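Local structure of glucanase (Clostridium thermocellum, 5GXX) at residues F17-C20 with Q21-G24; K170-E173 with L174-T178. The protein probably hydrolyses internal beta-1,4-glycosidic bonds of cellulose, as a family 9 endoglucanase that works as part of the cellulosome. The protein carries 1 engineered substitution. One frame throughout, in Å; residues are numbered along the deposited sequence.

Contact 1 (F17-C20 with Q21-G24); sequences FYEC and QQAG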
loop_
_atom_site.group_PDB
_atom_site.type_symbol
_atom_site.label_atom_id
_atom_site.label_comp_id
_atom_site.label_asym_id
_atom_site.label_seq_id
_atom_site.Cartn_x
_atom_site.Cartn_y
_atom_site.Cartn_z
ATOM N N PHE A 17 24.764 24.018 25.754
ATOM C CA PHE A 17 24.013 23.943 24.499
ATOM C C PHE A 17 24.891 23.566 23.303
ATOM O O PHE A 17 24.500 22.693 22.517
ATOM C CB PHE A 17 23.239 25.250 24.256
ATOM C CG PHE A 17 22.655 25.352 22.868
ATOM C CD1 PHE A 17 21.515 24.647 22.501
ATOM C CD2 PHE A 17 23.262 26.164 21.927
ATOM C CE1 PHE A 17 20.971 24.745 21.217
ATOM C CE2 PHE A 17 22.707 26.317 20.636
ATOM C CZ PHE A 17 21.573 25.588 20.269
ATOM N N TYR A 18 26.054 24.208 23.165
ATOM C CA TYR A 18 26.900 23.912 22.006
ATOM C C TYR A 18 27.360 22.457 21.964
ATOM O O TYR A 18 27.531 21.893 20.877
ATOM C CB TYR A 18 28.072 24.884 21.911
ATOM C CG TYR A 18 27.584 26.267 21.560
ATOM C CD1 TYR A 18 27.318 26.610 20.235
ATOM C CD2 TYR A 18 27.324 27.211 22.556
ATOM C CE1 TYR A 18 26.809 27.857 19.909
ATOM C CE2 TYR A 18 26.833 28.471 22.240
ATOM C CZ TYR A 18 26.577 28.781 20.916
ATOM O OH TYR A 18 26.123 30.032 20.567
ATOM N N GLU A 19 27.533 21.810 23.116
ATOM C CA GLU A 19 27.868 20.378 23.104
ATOM C C GLU A 19 26.721 19.511 22.581
ATOM O O GLU A 19 26.930 18.442 22.000
ATOM C CB GLU A 19 28.290 19.918 24.499
ATOM C CG GLU A 19 29.633 20.533 24.857
ATOM C CD GLU A 19 30.091 20.277 26.288
ATOM O OE1 GLU A 19 29.870 19.189 26.835
ATOM O OE2 GLU A 19 30.692 21.207 26.850
ATOM N N CYS A 20 25.487 19.960 22.789
ATOM C CA CYS A 20 24.326 19.287 22.204
ATOM C C CYS A 20 24.312 19.389 20.670
ATOM O O CYS A 20 23.667 18.580 19.998
ATOM C CB CYS A 20 23.051 19.921 22.747
ATOM S SG CYS A 20 22.837 19.712 24.514
ATOM N N GLN A 21 25.025 20.379 20.135
ATOM C CA GLN A 21 25.023 20.665 18.700
ATOM C C GLN A 21 26.177 20.006 17.959
ATOM O O GLN A 21 26.282 20.133 16.734
ATOM C CB GLN A 21 25.104 22.173 18.457
ATOM C CG GLN A 21 23.950 22.973 19.051
ATOM C CD GLN A 21 22.621 22.604 18.438
ATOM O OE1 GLN A 21 21.893 21.787 18.982
ATOM N NE2 GLN A 21 22.333 23.154 17.260
ATOM N N GLN A 22 27.057 19.329 18.687
ATOM C CA GLN A 22 28.271 18.817 18.058
ATOM C C GLN A 22 28.036 17.685 17.068
ATOM O O GLN A 22 27.326 16.720 17.363
ATOM C CB GLN A 22 29.300 18.394 19.106
ATOM C CG GLN A 22 29.899 19.578 19.838
ATOM C CD GLN A 22 30.841 19.148 20.952
ATOM O OE1 GLN A 22 30.806 18.001 21.414
ATOM N NE2 GLN A 22 31.653 20.100 21.431
ATOM N N ALA A 23 28.636 17.835 15.891
ATOM C CA ALA A 23 28.640 16.756 14.915
ATOM C C ALA A 23 29.826 15.837 15.187
ATOM O O ALA A 23 30.787 16.222 15.860
ATOM C CB ALA A 23 28.679 17.330 13.509
ATOM N N GLY A 24 29.733 14.601 14.703
ATOM C CA GLY A 24 30.804 13.630 14.895
ATOM C C GLY A 24 32.109 13.959 14.197
ATOM O O GLY A 24 32.128 14.580 13.126
#
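Phe17 and Gln21, one helical turn apart, meet as an offset (parallel-displaced) stack of ring on amide. The two planes are only 12° apart, and the amide is shifted past the CE1-CZ edge of the ring, with Phe17 CZ 3.7 Å from Gln21 CD. The methylene Gln21 CG sits over the same face, 4.0 Å from the Phe17 centroid and 21° off the ring normal, a CH-pi contact. Two torsions bring this about. Phe17 holds CG anti to its backbone N (chi1 169°), which swings the ring alongside the turn that follows, while Gln21 bends at chi2, folding its amide back onto that ring. The polar ends of the amide are both engaged: OE1 pairs with His363 NE2, and NE2 gives a hydrogen bond to Ala51 O. With opposite ends bonded to separate partners and the ring stacked against it, rotation of the amide should be well restrained.

Glu19 and Gln22 lie side by side with the same heading, Glu19 CG 4.0 Å from Gln22 NE2. Their polar ends turn to different partners inside the protein, Glu19 OE2 in a salt bridge to Arg31 and Gln22 OE1 in a hydrogen bond from Asn30.

The backbone shows helical bonding giving way to tighter turns. The four-residue bond from Gln21 N to Phe17 O is weak at 3.4 Å, while those from Gln21 N to Tyr18 O, 3.0 Å, and from Gln22 N to Glu19 O, also weak, span three.

This is the C-terminal end of helix 7-20 in the family 9 catalytic module, an (alpha/alpha)6 barrel. Ala51, which accepts from Gln21, belongs to the Asp-Ala-Gly-Asp-His sequence that carries the catalytic aspartate in relatives, consistent with a second-shell place beside the active site.

Contact 2 (K170-E173 with L174-T178); sequences KYFE and LADAT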
loop_
_atom_site.group_PDB
_atom_site.type_symbol
_atom_site.label_atom_id
_atom_site.label_comp_id
_atom_site.label_asym_id
_atom_site.label_seq_id
_atom_site.Cartn_x
_atom_site.Cartn_y
_atom_site.Cartn_z
ATOM N N LYS A 170 44.523 33.391 5.644
ATOM C CA LYS A 170 44.255 32.700 4.383
ATOM C C LYS A 170 42.858 33.079 3.896
ATOM O O LYS A 170 42.659 33.502 2.755
ATOM C CB LYS A 170 44.343 31.175 4.536
ATOM C CG LYS A 170 45.709 30.518 4.425
ATOM C CD LYS A 170 45.518 29.005 4.456
ATOM C CE LYS A 170 46.827 28.248 4.634
ATOM N NZ LYS A 170 47.643 28.276 3.392
ATOM N N TYR A 171 41.888 32.970 4.802
ATOM C CA TYR A 171 40.498 33.191 4.446
ATOM C C TYR A 171 40.206 34.661 4.152
ATOM O O TYR A 171 39.497 34.969 3.194
ATOM C CB TYR A 171 39.567 32.632 5.527
ATOM C CG TYR A 171 39.602 31.125 5.670
ATOM C CD1 TYR A 171 40.203 30.300 4.708
ATOM C CD2 TYR A 171 39.028 30.506 6.773
ATOM C CE1 TYR A 171 40.200 28.917 4.853
ATOM C CE2 TYR A 171 39.023 29.127 6.914
ATOM C CZ TYR A 171 39.619 28.336 5.959
ATOM O OH TYR A 171 39.616 26.976 6.132
ATOM N N PHE A 172 40.806 35.568 4.919
ATOM C CA PHE A 172 40.568 36.977 4.671
ATOM C C PHE A 172 41.111 37.381 3.306
ATOM O O PHE A 172 40.452 38.093 2.556
ATOM C CB PHE A 172 41.134 37.891 5.756
ATOM C CG PHE A 172 41.035 39.339 5.379
ATOM C CD1 PHE A 172 39.831 40.030 5.506
ATOM C CD2 PHE A 172 42.117 39.994 4.825
ATOM C CE1 PHE A 172 39.733 41.358 5.114
ATOM C CE2 PHE A 172 42.028 41.325 4.429
ATOM C CZ PHE A 172 40.831 42.009 4.562
ATOM N N GLU A 173 42.302 36.896 2.977
ATOM C CA GLU A 173 42.870 37.239 1.686
ATOM C C GLU A 173 41.981 36.768 0.535
ATOM O O GLU A 173 41.834 37.493 -0.457
ATOM C CB GLU A 173 44.299 36.697 1.578
ATOM C CG GLU A 173 45.290 37.487 2.423
ATOM C CD GLU A 173 46.566 36.718 2.739
ATOM O OE1 GLU A 173 46.820 35.661 2.113
ATOM O OE2 GLU A 173 47.328 37.167 3.627
ATOM N N LEU A 174 41.423 35.563 0.664
ATOM C CA LEU A 174 40.554 34.975 -0.353
ATOM C C LEU A 174 39.267 35.771 -0.448
ATOM O O LEU A 174 38.792 36.099 -1.528
ATOM C CB LEU A 174 40.230 33.508 -0.049
ATOM C CG LEU A 174 39.153 32.815 -0.895
ATOM C CD1 LEU A 174 39.560 32.787 -2.360
ATOM C CD2 LEU A 174 38.819 31.404 -0.418
ATOM N N ALA A 175 38.690 36.078 0.704
ATOM C CA ALA A 175 37.432 36.803 0.721
ATOM C C ALA A 175 37.589 38.190 0.122
ATOM O O ALA A 175 36.726 38.661 -0.617
ATOM C CB ALA A 175 36.926 36.898 2.150
ATOM N N ASP A 176 38.716 38.817 0.444
ATOM C CA ASP A 176 39.019 40.172 0.005
ATOM C C ASP A 176 39.398 40.249 -1.479
ATOM O O ASP A 176 39.230 41.287 -2.117
ATOM C CB ASP A 176 40.136 40.735 0.890
ATOM C CG ASP A 176 40.392 42.216 0.678
ATOM O OD1 ASP A 176 39.428 43.005 0.560
ATOM O OD2 ASP A 176 41.593 42.584 0.698
ATOM N N ALA A 177 39.884 39.145 -2.038
ATOM C CA ALA A 177 40.281 39.120 -3.445
ATOM C C ALA A 177 39.050 38.805 -4.295
ATOM O O ALA A 177 38.909 39.326 -5.401
ATOM C CB ALA A 177 41.362 38.079 -3.655
ATOM N N THR A 178 38.149 37.986 -3.753
ATOM C CA THR A 178 36.957 37.507 -4.454
ATOM C C THR A 178 35.880 38.587 -4.585
ATOM O O THR A 178 35.213 38.692 -5.617
ATOM C CB THR A 178 36.366 36.264 -3.751
ATOM O OG1 THR A 178 37.332 35.210 -3.704
ATOM C CG2 THR A 178 35.119 35.741 -4.443
#
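Asp176 lays its CB over one face of the Phe172 ring, four residues earlier on helix 162-178. The evidence for a CH-pi contact is a distance of 4.2 Å from Asp176 CB to the Phe172 centroid, 19° off the ring normal, with the methylene displaced toward the rim. Given that four-residue spacing and CG anti to the backbone N in both (Phe172 chi1 172°), the two side chains run alongside each other in one direction. The carboxylate is turned 21° from the ring plane, and its Asp176 CG comes to 3.9 Å from Phe172 CZ.

This is the tightly packed flank. Phe172 rests on Ala204, Ser205 and Leu208 of helix 198-212, and Ala175 touches Leu201 of that helix; Tyr171, also buried, packs along helix 142-158 and bonds through OH to Leu99 O. Strong backbone bonds join the turns here: Ala175 N to Tyr171 O and Asp176 N to Phe172 O, both 2.8 Å.

The solvent side is looser. Glu173 and Ala177 are exposed, Lys170 leads its amine away from the next turn, and the Ala177 N to Glu173 O bond, 3.0 Å, is weak because its N-H is poorly directed. Even here, near the end of the helix, Leu174 O is gripped twice by Thr178, from N at 3.0 Å and from OG1 at 2.8 Å, on opposite faces of the carbonyl plane.

One arm of the Asp176 carboxylate, OD2, forms a salt bridge to Lys220; OD1 forms a second salt bridge, to Arg179, and a hydrogen bond with the hydroxyl of Tyr224. Two cations and a hydroxyl about one carboxylate would be expected to keep it ionised, and through Lys220 and Tyr224 it ties this helix to helix 215-224.

Overall arrangement
Contact 1 and contact 2 are separate local clusters in the same family 9 module, met in that order along the chain. Their centres are 29 Å apart and their nearest atoms about 16 Å, so they do not touch. Residues 17-24 lie deep, with a centre 6 Å from that of the chain, on what is probably the active-site side. Residues 170-178 lie 30 Å from the chain centre, on the periphery. There the side chain of Ala175 is about 11 Å from a bound calcium ion, whose ligands are Ser195, Gly196, Asp199, Glu200 and Asp246; contact 2 is thus near this metal site without supplying a ligand.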